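Local coordinates for IMPACT family member YigZ (Escherichia coli, PDB 1VI7), which is of unproven function but may bind anions and guanyl ribonucleotides and hydrolyse ribonucleoside triphosphates, at residues Leu8-Pro13 and Ser93-Ile98; Ala12-Val17 and Asn125-Gln130; Ala52-Val57 and Asp75-Gly80; Cys56-Ala61 and Lys84-Gln89; Thr140-Gln145 and Leu202-Glu207. One frame throughout, in Å; residues are numbered along the deposited sequence.

Contact 1: residues Leu8-Pro13 and Ser93-Ile98; sequences LIPAAP and SGVGEI
L8 and G96 are joined by the one hydrogen bond of this contact. It runs from backbone to backbone, G96 N to L8 O, at 2.9 Å. The N-H to acceptor angle is 144°, so the bond is somewhat bent.

The ring of P10 enters between V95 and I98. Its CD meets V95 CG1 at 3.9 Å, and its CG meets I98 CB at 3.7 Å. V95 CG1 also reaches I9 CA, because CG1 stands anti to the backbone N (chi1 169°) on the carbonyl side.

Apolar groups also touch polar ones. I9 CG2 lies against G96 O at 3.3 Å. The same methyl rests on the side chain of E97, 3.5 Å from CD. E97 is extended beyond CG, so CB, CG and the carboxylate all pass this methyl. P10 CD lies 3.6 Å from E97 O.

The carboxylate of E97 is buried, and its polar partners lie outside the two segments. OE2 is hydrogen-bonded to H31 NE2, while OE1 has a weak bond to W7 NE1. Were E97 an alanine, H31 NE2 would probably lose this acceptor and I9 CG2 the side chain it rests on.

The contact joins strand 7-10 to the loop between helix 84-93 and strand 98-105. Strand 7-10 pairs antiparallel with 133-136, and L131 packs on both P10 and I98. I98 begins the strand 98-105 of the five-stranded sheet.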
# COMPACT_ATOMS: atom_id res chain seq x y z
N LEU A 8 -4.80 -8.01 -4.06
CA LEU A 8 -4.30 -8.68 -2.88
C LEU A 8 -3.18 -7.84 -2.27
O LEU A 8 -2.64 -7.00 -3.00
CB LEU A 8 -3.75 -10.07 -3.20
CG LEU A 8 -4.67 -11.08 -3.88
CD1 LEU A 8 -3.92 -12.36 -4.20
CD2 LEU A 8 -5.89 -11.39 -3.05
N ILE A 9 -3.03 -7.89 -0.95
CA ILE A 9 -1.94 -7.16 -0.29
C ILE A 9 -1.34 -8.07 0.77
O ILE A 9 -1.92 -9.14 1.05
CB ILE A 9 -2.43 -5.85 0.32
CG1 ILE A 9 -3.55 -6.06 1.35
CG2 ILE A 9 -2.94 -4.85 -0.73
CD1 ILE A 9 -3.08 -6.12 2.77
N PRO A 10 -0.22 -7.69 1.38
CA PRO A 10 0.40 -8.51 2.39
C PRO A 10 -0.37 -8.54 3.70
O PRO A 10 -0.56 -7.50 4.35
CB PRO A 10 1.77 -7.87 2.59
CG PRO A 10 1.97 -6.90 1.53
CD PRO A 10 0.62 -6.55 0.98
N ALA A 11 -0.60 -9.72 4.25
CA ALA A 11 -1.27 -9.95 5.52
C ALA A 11 -0.30 -10.11 6.67
O ALA A 11 -0.62 -10.24 7.85
CB ALA A 11 -2.17 -11.18 5.41
N ALA A 12 0.98 -10.17 6.36
CA ALA A 12 2.01 -10.32 7.38
C ALA A 12 3.36 -10.06 6.71
O ALA A 12 3.49 -10.25 5.51
CB ALA A 12 2.02 -11.67 8.04
N PRO A 13 4.27 -9.54 7.50
CA PRO A 13 5.61 -9.22 7.03
C PRO A 13 6.38 -10.51 6.80
O PRO A 13 5.92 -11.56 7.24
CB PRO A 13 6.21 -8.44 8.21
CG PRO A 13 5.55 -9.02 9.41
CD PRO A 13 4.15 -9.36 8.97
N SER A 93 4.61 -10.25 -8.95
CA SER A 93 3.71 -10.86 -8.02
C SER A 93 2.24 -10.53 -8.19
O SER A 93 1.38 -11.42 -8.01
CB SER A 93 4.12 -10.62 -6.58
OG SER A 93 4.63 -9.32 -6.43
N GLY A 94 1.95 -9.26 -8.44
CA GLY A 94 0.55 -8.85 -8.64
C GLY A 94 -0.09 -8.64 -7.25
O GLY A 94 -1.13 -9.21 -6.92
N VAL A 95 0.72 -8.07 -6.38
CA VAL A 95 0.36 -7.77 -5.01
C VAL A 95 0.55 -6.26 -4.81
O VAL A 95 1.67 -5.75 -4.96
CB VAL A 95 1.21 -8.56 -4.01
CG1 VAL A 95 1.04 -8.08 -2.59
CG2 VAL A 95 0.93 -10.05 -4.14
N GLY A 96 -0.55 -5.60 -4.47
CA GLY A 96 -0.50 -4.16 -4.25
C GLY A 96 0.01 -3.79 -2.87
O GLY A 96 0.15 -4.63 -1.98
N GLU A 97 0.47 -2.53 -2.70
CA GLU A 97 0.76 -2.05 -1.37
C GLU A 97 1.82 -2.83 -0.63
O GLU A 97 1.68 -3.13 0.57
CB GLU A 97 -0.53 -2.12 -0.52
CG GLU A 97 -1.73 -1.39 -1.07
CD GLU A 97 -2.93 -1.39 -0.15
OE1 GLU A 97 -4.02 -1.04 -0.64
OE2 GLU A 97 -2.79 -1.77 1.04
N ILE A 98 2.99 -3.00 -1.24
CA ILE A 98 4.08 -3.73 -0.56
C ILE A 98 5.41 -3.06 -0.86
O ILE A 98 5.61 -2.58 -1.97
CB ILE A 98 4.08 -5.19 -1.03
CG1 ILE A 98 5.28 -5.97 -0.51
CG2 ILE A 98 4.00 -5.24 -2.53
CD1 ILE A 98 5.21 -7.47 -0.72

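Contact 2: residues Ala12-Val17 and Asn125-Gln130; sequences APVTVV and NQALRQ
V14 CG1 and CG2 rest on two peptide groups near the C-terminal end of helix 113-128, at the carbonyl oxygens of A127 and Q130. V14 CG1 lies 3.6 Å from the carbonyl oxygen of A127. V14 CG2 lies 3.9 Å from that of Q130. The A127 oxygen also accepts a hydrogen bond from the backbone N of Q130, at 2.8 Å.

The two methyls of V14 divide the work. CG1 stands opposite the backbone N (chi1 176°) and is directed to A127, while CG2 sits beside that N and reaches Q130.

V16 uses one branch. Its CG1 lies against A127 on the helix surface, 3.4 Å from CA and 3.6 Å from CB. The CB of A127 is therefore set between V16 CG1 and V14 CG1, the latter at 4.1 Å. The small side chain lets the strand come close: the CA atoms of V16 and A127 are 5.8 Å apart. No hydrogen bond crosses between the segments.

With alanine at V14, both methyl contacts go, and a gap is likely to open beside A127 and Q130.

Strand 14-20 is an outermost strand of the five-stranded sheet and pairs with strand 23-31. V14 bonds to L29 and V16 to T27 through the backbone. A127 and L128 pack on L29 of that same strand, so the helix end spans both strands.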
# COMPACT_ATOMS: atom_id res chain seq x y z
N ALA A 12 0.98 -10.17 6.36
CA ALA A 12 2.01 -10.32 7.38
C ALA A 12 3.36 -10.06 6.71
O ALA A 12 3.49 -10.25 5.51
CB ALA A 12 2.02 -11.67 8.04
N PRO A 13 4.27 -9.54 7.50
CA PRO A 13 5.61 -9.22 7.03
C PRO A 13 6.38 -10.51 6.80
O PRO A 13 5.92 -11.56 7.24
CB PRO A 13 6.21 -8.44 8.21
CG PRO A 13 5.55 -9.02 9.41
CD PRO A 13 4.15 -9.36 8.97
N VAL A 14 7.44 -10.43 6.02
CA VAL A 14 8.27 -11.58 5.70
C VAL A 14 9.74 -11.14 5.81
O VAL A 14 10.09 -10.04 5.38
CB VAL A 14 8.09 -12.09 4.27
CG1 VAL A 14 9.03 -13.24 3.94
CG2 VAL A 14 6.66 -12.46 3.94
N THR A 15 10.56 -12.07 6.26
CA THR A 15 11.98 -11.78 6.41
C THR A 15 12.75 -13.00 6.01
O THR A 15 12.46 -14.08 6.53
CB THR A 15 12.25 -11.39 7.87
OG1 THR A 15 13.66 -11.27 8.11
CG2 THR A 15 11.69 -12.45 8.81
N VAL A 16 13.59 -12.93 4.98
CA VAL A 16 14.39 -14.15 4.67
C VAL A 16 15.83 -13.71 4.50
O VAL A 16 16.07 -12.50 4.32
CB VAL A 16 13.79 -15.05 3.65
CG1 VAL A 16 12.96 -14.35 2.60
CG2 VAL A 16 14.83 -15.95 2.97
N VAL A 17 16.77 -14.60 4.78
CA VAL A 17 18.20 -14.33 4.73
C VAL A 17 18.89 -15.31 3.79
O VAL A 17 18.39 -16.41 3.57
CB VAL A 17 18.79 -14.47 6.16
CG1 VAL A 17 20.22 -14.98 6.16
CG2 VAL A 17 18.66 -13.15 6.91
N ASN A 125 12.49 -12.42 -4.74
CA ASN A 125 11.81 -13.60 -5.23
C ASN A 125 11.57 -14.66 -4.17
O ASN A 125 10.50 -15.27 -4.15
CB ASN A 125 12.66 -14.21 -6.38
CG ASN A 125 11.87 -15.32 -7.06
OD1 ASN A 125 11.87 -16.44 -6.54
ND2 ASN A 125 11.16 -14.95 -8.11
N GLN A 126 12.53 -14.92 -3.30
CA GLN A 126 12.41 -15.98 -2.32
C GLN A 126 11.37 -15.64 -1.25
O GLN A 126 10.61 -16.47 -0.78
CB GLN A 126 13.76 -16.23 -1.64
CG GLN A 126 14.81 -16.84 -2.54
CD GLN A 126 14.25 -18.05 -3.29
OE1 GLN A 126 14.41 -18.11 -4.51
NE2 GLN A 126 13.49 -18.86 -2.57
N ALA A 127 11.46 -14.38 -0.81
CA ALA A 127 10.62 -13.82 0.23
C ALA A 127 9.15 -13.92 -0.19
O ALA A 127 8.26 -14.29 0.55
CB ALA A 127 10.97 -12.34 0.40
N LEU A 128 8.99 -13.58 -1.47
CA LEU A 128 7.71 -13.61 -2.15
C LEU A 128 7.09 -14.97 -2.13
O LEU A 128 5.87 -15.05 -1.95
CB LEU A 128 7.79 -12.99 -3.53
CG LEU A 128 7.97 -11.46 -3.51
CD1 LEU A 128 8.27 -10.95 -4.89
CD2 LEU A 128 6.74 -10.77 -2.91
N ARG A 129 7.87 -16.04 -2.14
CA ARG A 129 7.38 -17.39 -2.03
C ARG A 129 6.79 -17.62 -0.63
O ARG A 129 6.14 -18.65 -0.42
CB ARG A 129 8.43 -18.45 -2.29
CG ARG A 129 8.92 -18.71 -3.67
CD ARG A 129 10.21 -19.53 -3.65
NE ARG A 129 10.99 -19.31 -4.87
CZ ARG A 129 10.64 -19.75 -6.07
NH1 ARG A 129 11.40 -19.49 -7.14
NH2 ARG A 129 9.54 -20.48 -6.23
N GLN A 130 7.14 -16.85 0.37
CA GLN A 130 6.56 -17.07 1.70
C GLN A 130 5.55 -16.00 2.11
O GLN A 130 5.09 -16.02 3.26
CB GLN A 130 7.68 -17.20 2.74
CG GLN A 130 8.79 -18.13 2.30
CD GLN A 130 9.95 -18.34 3.22
OE1 GLN A 130 11.04 -18.69 2.72
NE2 GLN A 130 9.78 -18.16 4.53

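Contact 3: residues Ala52-Val57 and Asp75-Gly80; sequences ARHHCV and DGEPAG
H54 and D75 are brought together by their first torsions. The ring of H54 is swung to the side of its own backbone N (chi1 -53°). In D75, CG stands opposite the backbone N (chi1 168°), which sends the carboxylate to the 52-57 backbone. R53 and H54 form a classic beta bulge facing R104 of strand 98-105. The loop 75-80 lies over this bulge.

Two hydrogen bonds fix the loop. H54 ND1 donates to the backbone O of D75 at 2.8 Å. The donor lies in the carbonyl plane, while the oxygen is tilted from the ring plane. The N of H55 donates to D75 OD2 at 2.6 Å, on the anti side and 33° out of the carboxylate plane. One aspartate thus binds two successive residues, through its backbone and its side chain.

E77 bends at its second torsion and lies over one face of the H54 ring. Its CG is 4.0 Å from the ring centroid, a CH-pi contact. Its carboxylate is stacked on the ring toward the rim, with the planes 17° apart. E77 OE1 makes a salt bridge to R104 and a hydrogen bond to Y120 OH. These two partners position the carboxylate from outside the loop. The guanidinium of R53 holds an opposite charge nearby, beyond salt-bridge range.

G76 suits its place, since its backbone angles call for glycine. C56 SG touches E77 CG, 4.1 Å away.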
# COMPACT_ATOMS: atom_id res chain seq x y z
N ALA A 52 25.64 -3.17 8.17
CA ALA A 52 25.45 -3.67 6.81
C ALA A 52 25.71 -2.50 5.85
O ALA A 52 25.21 -1.40 6.00
CB ALA A 52 24.09 -4.28 6.62
N ARG A 53 26.53 -2.80 4.86
CA ARG A 53 26.99 -1.85 3.88
C ARG A 53 25.91 -1.25 3.01
O ARG A 53 26.04 -0.08 2.57
CB ARG A 53 28.08 -2.51 3.01
CG ARG A 53 29.13 -1.52 2.56
CD ARG A 53 30.12 -2.19 1.64
NE ARG A 53 29.47 -2.89 0.52
CZ ARG A 53 30.20 -3.69 -0.27
NH1 ARG A 53 31.51 -3.84 -0.03
NH2 ARG A 53 29.62 -4.31 -1.28
N HIS A 54 24.92 -2.04 2.61
CA HIS A 54 23.87 -1.58 1.72
C HIS A 54 22.47 -1.96 2.20
O HIS A 54 22.29 -2.88 3.01
CB HIS A 54 24.06 -2.11 0.29
CG HIS A 54 25.41 -1.82 -0.29
ND1 HIS A 54 25.81 -0.58 -0.71
CD2 HIS A 54 26.50 -2.62 -0.42
CE1 HIS A 54 27.07 -0.62 -1.09
NE2 HIS A 54 27.52 -1.86 -0.93
N HIS A 55 21.49 -1.13 1.83
CA HIS A 55 20.09 -1.30 2.15
C HIS A 55 19.19 -0.88 0.98
O HIS A 55 18.49 0.13 1.01
CB HIS A 55 19.69 -0.55 3.42
CG HIS A 55 20.52 -0.81 4.64
ND1 HIS A 55 21.74 -0.18 4.83
CD2 HIS A 55 20.41 -1.69 5.66
CE1 HIS A 55 22.31 -0.62 5.93
NE2 HIS A 55 21.53 -1.54 6.46
N CYS A 56 19.17 -1.67 -0.07
CA CYS A 56 18.41 -1.46 -1.29
C CYS A 56 16.91 -1.63 -1.11
O CYS A 56 16.42 -2.42 -0.31
CB CYS A 56 18.99 -2.38 -2.37
SG CYS A 56 20.79 -2.64 -2.22
N VAL A 57 16.11 -0.82 -1.81
CA VAL A 57 14.68 -0.73 -1.61
C VAL A 57 13.88 -0.87 -2.90
O VAL A 57 14.38 -0.43 -3.93
CB VAL A 57 14.34 0.70 -1.07
CG1 VAL A 57 12.89 0.83 -0.66
CG2 VAL A 57 15.29 1.12 0.04
N ASP A 75 21.28 2.48 -3.31
CA ASP A 75 22.06 2.78 -2.11
C ASP A 75 23.49 2.27 -2.26
O ASP A 75 23.93 1.34 -1.57
CB ASP A 75 21.35 2.27 -0.88
CG ASP A 75 22.14 2.24 0.40
OD1 ASP A 75 22.46 3.32 0.94
OD2 ASP A 75 22.48 1.11 0.84
N GLY A 76 24.18 2.81 -3.28
CA GLY A 76 25.57 2.48 -3.46
C GLY A 76 25.91 1.27 -4.27
O GLY A 76 27.10 1.12 -4.64
N GLU A 77 24.94 0.39 -4.55
CA GLU A 77 25.24 -0.77 -5.43
C GLU A 77 25.17 -0.26 -6.87
O GLU A 77 24.44 0.70 -7.17
CB GLU A 77 24.32 -1.91 -5.15
CG GLU A 77 24.49 -2.78 -3.94
CD GLU A 77 25.79 -3.54 -3.83
OE1 GLU A 77 25.83 -4.60 -3.18
OE2 GLU A 77 26.81 -3.04 -4.38
N PRO A 78 25.94 -0.83 -7.77
CA PRO A 78 26.00 -0.40 -9.15
C PRO A 78 24.65 -0.17 -9.77
O PRO A 78 23.81 -1.07 -9.82
CB PRO A 78 26.80 -1.46 -9.86
CG PRO A 78 27.11 -2.53 -8.88
CD PRO A 78 26.86 -1.97 -7.51
N ALA A 79 24.42 0.97 -10.38
CA ALA A 79 23.17 1.34 -10.99
C ALA A 79 22.45 0.21 -11.70
O ALA A 79 23.09 -0.59 -12.40
CB ALA A 79 23.38 2.51 -11.95
N GLY A 80 21.14 0.12 -11.54
CA GLY A 80 20.23 -0.82 -12.10
C GLY A 80 20.47 -2.28 -11.72
O GLY A 80 19.92 -3.19 -12.38

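Contact 4: residues Cys56-Ala61 and Lys84-Gln89; sequences CVAWVA and KPMLAQ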
# COMPACT_ATOMS: atom_id res chain seq x y z
N CYS A 56 19.17 -1.67 -0.07
CA CYS A 56 18.41 -1.46 -1.29
C CYS A 56 16.91 -1.63 -1.11
O CYS A 56 16.42 -2.42 -0.31
CB CYS A 56 18.99 -2.38 -2.37
SG CYS A 56 20.79 -2.64 -2.22
N VAL A 57 16.11 -0.82 -1.81
CA VAL A 57 14.68 -0.73 -1.61
C VAL A 57 13.88 -0.87 -2.90
O VAL A 57 14.38 -0.43 -3.93
CB VAL A 57 14.34 0.70 -1.07
CG1 VAL A 57 12.89 0.83 -0.66
CG2 VAL A 57 15.29 1.12 0.04
N ALA A 58 12.57 -0.98 -2.80
CA ALA A 58 11.67 -1.07 -3.95
C ALA A 58 10.23 -1.18 -3.42
O ALA A 58 10.11 -1.78 -2.33
CB ALA A 58 11.98 -2.33 -4.75
N TRP A 59 9.24 -0.68 -4.13
CA TRP A 59 7.87 -0.77 -3.63
C TRP A 59 6.85 -0.53 -4.73
O TRP A 59 7.25 -0.14 -5.83
CB TRP A 59 7.66 0.18 -2.47
CG TRP A 59 7.70 1.65 -2.77
CD1 TRP A 59 6.71 2.38 -3.36
CD2 TRP A 59 8.74 2.58 -2.47
NE1 TRP A 59 7.09 3.70 -3.47
CE2 TRP A 59 8.34 3.84 -2.94
CE3 TRP A 59 9.99 2.45 -1.86
CZ2 TRP A 59 9.12 4.99 -2.81
CZ3 TRP A 59 10.78 3.59 -1.75
CH2 TRP A 59 10.33 4.84 -2.20
N VAL A 60 5.62 -0.78 -4.47
CA VAL A 60 4.43 -0.55 -5.35
C VAL A 60 3.40 -0.08 -4.34
O VAL A 60 3.43 -0.73 -3.26
CB VAL A 60 4.06 -1.95 -5.89
CG1 VAL A 60 2.73 -2.45 -5.36
CG2 VAL A 60 4.08 -2.10 -7.38
N ALA A 61 2.60 0.92 -4.56
CA ALA A 61 1.65 1.21 -3.40
C ALA A 61 0.26 0.78 -3.82
O ALA A 61 -0.77 1.29 -3.46
CB ALA A 61 1.80 2.54 -2.84
N LYS A 84 15.94 -1.98 -9.68
CA LYS A 84 14.91 -2.42 -10.62
C LYS A 84 14.63 -3.90 -10.51
O LYS A 84 13.46 -4.26 -10.35
CB LYS A 84 15.23 -1.96 -12.02
CG LYS A 84 14.63 -0.64 -12.48
N PRO A 85 15.63 -4.76 -10.50
CA PRO A 85 15.42 -6.19 -10.35
C PRO A 85 14.40 -6.51 -9.27
O PRO A 85 13.40 -7.17 -9.60
CB PRO A 85 16.79 -6.72 -9.99
CG PRO A 85 17.73 -5.78 -10.60
CD PRO A 85 17.05 -4.44 -10.65
N MET A 86 14.55 -5.95 -8.07
CA MET A 86 13.58 -6.23 -7.00
C MET A 86 12.23 -5.61 -7.28
O MET A 86 11.19 -6.20 -6.95
CB MET A 86 14.10 -5.95 -5.65
CG MET A 86 14.50 -4.62 -5.16
SD MET A 86 15.21 -4.62 -3.50
CE MET A 86 16.92 -4.89 -3.77
N LEU A 87 12.18 -4.50 -8.00
CA LEU A 87 10.85 -3.94 -8.33
C LEU A 87 10.09 -4.86 -9.26
O LEU A 87 8.88 -5.17 -9.07
CB LEU A 87 11.05 -2.56 -8.90
CG LEU A 87 9.97 -1.64 -9.38
CD1 LEU A 87 9.53 -2.00 -10.79
CD2 LEU A 87 8.78 -1.61 -8.41
N ALA A 88 10.75 -5.45 -10.26
CA ALA A 88 10.07 -6.30 -11.24
C ALA A 88 9.44 -7.54 -10.66
O ALA A 88 8.48 -8.07 -11.23
CB ALA A 88 10.99 -6.58 -12.39
N GLN A 89 10.02 -8.07 -9.59
CA GLN A 89 9.42 -9.13 -8.80
C GLN A 89 8.10 -8.62 -8.20
O GLN A 89 7.00 -9.12 -8.47
CB GLN A 89 10.39 -9.61 -7.73
CG GLN A 89 11.70 -10.22 -8.18
CD GLN A 89 11.55 -11.44 -9.05
OE1 GLN A 89 10.90 -12.42 -8.72
NE2 GLN A 89 12.07 -11.39 -10.28
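A58 and M86 form the closely packed part of this contact. A58 CB points to the helix and meets M86 CG at 3.4 Å. M86 CG lies between its own backbone N and carbonyl carbon (chi1 64°), and the chain turns again at its third torsion. The thioether then runs along the strand. M86 SD passes V57 C at 4.0 Å, and M86 CE ends on C56 CB at 3.5 Å. Y120 and V124 of helix 113-128 pack on M86 as well, so its side chain is buried.

The L87 side is partly exposed, and L87 CB stays 4.3 Å from A58 CB. Only the L87 CD2 branch comes close, to W59 O at 3.3 Å, a backbone atom and not a side chain. No hydrogen bond links the two segments.

V57 and W59 point away from helix 84-93. The W59 side chain packs on V35 and A38 of helix 34-48. The axes of strand 57-60 and helix 84-89 are 7.4 Å apart at closest and cross at -29°. This is an alpha+beta arrangement, an antiparallel sheet with helices on both faces: 84-93 and 113-128 on the M86 side, 34-48 on the W59 side.

Contact 5: residues Thr140-Gln145 and Leu202-Glu207; sequences TEYTLQ and LLAIEE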
# COMPACT_ATOMS: atom_id res chain seq x y z
N THR A 140 -15.64 3.06 -2.00
CA THR A 140 -16.02 4.01 -3.06
C THR A 140 -16.31 5.37 -2.44
O THR A 140 -16.64 5.44 -1.25
CB THR A 140 -17.23 3.50 -3.86
OG1 THR A 140 -16.83 2.32 -4.58
CG2 THR A 140 -17.70 4.55 -4.85
N GLU A 141 -16.05 6.46 -3.15
CA GLU A 141 -16.25 7.78 -2.57
C GLU A 141 -17.40 8.52 -3.24
O GLU A 141 -17.49 8.57 -4.46
CB GLU A 141 -15.02 8.65 -2.68
CG GLU A 141 -13.77 8.15 -1.99
CD GLU A 141 -12.71 9.24 -1.87
OE1 GLU A 141 -12.61 10.08 -2.81
OE2 GLU A 141 -12.04 9.31 -0.82
N TYR A 142 -18.26 9.12 -2.42
CA TYR A 142 -19.39 9.91 -2.92
C TYR A 142 -19.48 11.29 -2.26
O TYR A 142 -18.82 11.54 -1.27
CB TYR A 142 -20.70 9.20 -2.54
CG TYR A 142 -20.88 7.80 -3.01
CD1 TYR A 142 -20.37 6.72 -2.29
CD2 TYR A 142 -21.58 7.55 -4.18
CE1 TYR A 142 -20.55 5.42 -2.73
CE2 TYR A 142 -21.74 6.26 -4.65
CZ TYR A 142 -21.23 5.21 -3.91
OH TYR A 142 -21.39 3.92 -4.36
N THR A 143 -20.38 12.15 -2.75
CA THR A 143 -20.55 13.43 -2.04
C THR A 143 -22.02 13.53 -1.57
O THR A 143 -22.87 12.77 -2.02
CB THR A 143 -20.15 14.70 -2.71
OG1 THR A 143 -20.98 14.95 -3.84
CG2 THR A 143 -18.71 14.79 -3.13
N LEU A 144 -22.21 14.37 -0.56
CA LEU A 144 -23.52 14.46 0.09
C LEU A 144 -23.70 15.79 0.79
O LEU A 144 -22.92 16.16 1.65
CB LEU A 144 -23.63 13.29 1.09
CG LEU A 144 -24.87 13.26 1.97
CD1 LEU A 144 -26.11 13.00 1.10
CD2 LEU A 144 -24.76 12.25 3.11
N GLN A 145 -24.71 16.53 0.39
CA GLN A 145 -24.96 17.87 1.04
C GLN A 145 -26.19 17.70 1.96
O GLN A 145 -27.18 17.08 1.58
CB GLN A 145 -25.02 18.95 0.04
CG GLN A 145 -25.53 20.31 0.26
CD GLN A 145 -25.54 21.17 -1.02
OE1 GLN A 145 -26.27 20.83 -1.96
NE2 GLN A 145 -24.77 22.26 -1.03
N LEU A 202 -27.43 11.59 -2.16
CA LEU A 202 -26.07 11.06 -2.25
C LEU A 202 -25.50 11.03 -3.65
O LEU A 202 -26.06 10.36 -4.53
CB LEU A 202 -26.14 9.61 -1.72
CG LEU A 202 -24.85 8.82 -1.62
CD1 LEU A 202 -24.05 9.26 -0.40
CD2 LEU A 202 -25.13 7.31 -1.59
N LEU A 203 -24.36 11.62 -3.95
CA LEU A 203 -23.89 11.67 -5.34
C LEU A 203 -22.52 11.04 -5.55
O LEU A 203 -21.65 11.09 -4.69
CB LEU A 203 -23.84 13.12 -5.82
CG LEU A 203 -25.17 13.89 -5.87
CD1 LEU A 203 -24.87 15.39 -5.96
CD2 LEU A 203 -26.01 13.45 -7.05
N ALA A 204 -22.28 10.50 -6.74
CA ALA A 204 -21.01 9.87 -7.07
C ALA A 204 -20.03 10.86 -7.67
O ALA A 204 -20.35 11.50 -8.68
CB ALA A 204 -21.27 8.74 -8.06
N ILE A 205 -18.85 10.99 -7.09
CA ILE A 205 -17.80 11.89 -7.55
C ILE A 205 -17.57 11.79 -9.06
O ILE A 205 -17.63 10.70 -9.63
CB ILE A 205 -16.46 11.62 -6.84
CG1 ILE A 205 -15.93 10.22 -7.18
CG2 ILE A 205 -16.58 11.77 -5.33
CD1 ILE A 205 -14.97 10.17 -8.35
N GLU A 206 -17.10 12.89 -9.66
CA GLU A 206 -16.94 12.90 -11.11
C GLU A 206 -15.67 13.57 -11.60
O GLU A 206 -14.93 12.98 -12.40
CB GLU A 206 -18.15 13.63 -11.76
N GLU A 207 -15.44 14.80 -11.17
CA GLU A 207 -14.27 15.55 -11.62
C GLU A 207 -13.01 14.73 -11.65
O GLU A 207 -12.29 14.77 -12.68
CB GLU A 207 -14.13 16.87 -10.83
CG GLU A 207 -15.04 17.94 -11.43
CD GLU A 207 -15.26 19.18 -10.64
OE1 GLU A 207 -16.08 19.20 -9.68
OE2 GLU A 207 -14.71 20.25 -11.02
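T143 and L203 are held by two backbone hydrogen bonds. T143 N donates to L203 O at 2.5 Å. L203 N donates back to T143 O at 2.7 Å, with a nearly straight N-H to acceptor angle of 179°. This is an antiparallel hydrogen-bonded pair. The two side chains lie on the same face of the sheet, where T143 OG1 meets L203 CB at 3.9 Å.

Y142 faces the other way. Its ring lies beside its own backbone N (chi1 -57°), which places L202 CD2 over one ring face and L203 O at the edge. CD2 of Y142 reaches A204 CB at 4.1 Å. L202 CD1 touches Y142 CB at 4.0 Å and L144 CB at 4.3 Å. Further on, I205 CG2 rests on E141 O at 3.4 Å.

Strand 203-204 is short and weakly bonded. It is an outermost strand of a four-stranded antiparallel sheet, and strand 140-146 lies next to it. The order of strands and helices fits a ferredoxin-like fold, consistent with the EF-G C-terminal relatives of this region.

Strand 174-180 flanks 140-146 on its other side, bonding to T140, Y142 and L144. Its R177 packs against T143 and I205. Helix 185-196 covers the face with Y142: V185 packs on Y142, L192 on L144, and F188 and S189 on L202.

Contacts 1 to 4 belong to one part of the molecule, and contact 5 to another. Contacts 1 and 2 start from neighbouring N-terminal strands and share A12 and P13. Contacts 3 and 4 share C56 and V57 and are nested along the chain inside the loops closed by contacts 1 and 2. Contacts 2 and 4 bring helices to the same five-stranded sheet and are joined by a hydrogen bond from N125 ND2 to Q89 OE1. I98 and V60 bridge contacts 1 and 4. Contact 1 joins the small 7-10/133-136 sheet to this unit. Contact 5 comes last, in a separate four-stranded sheet, its centre about 44 Å from that of contact 3. The two larger sheets thus form separate units.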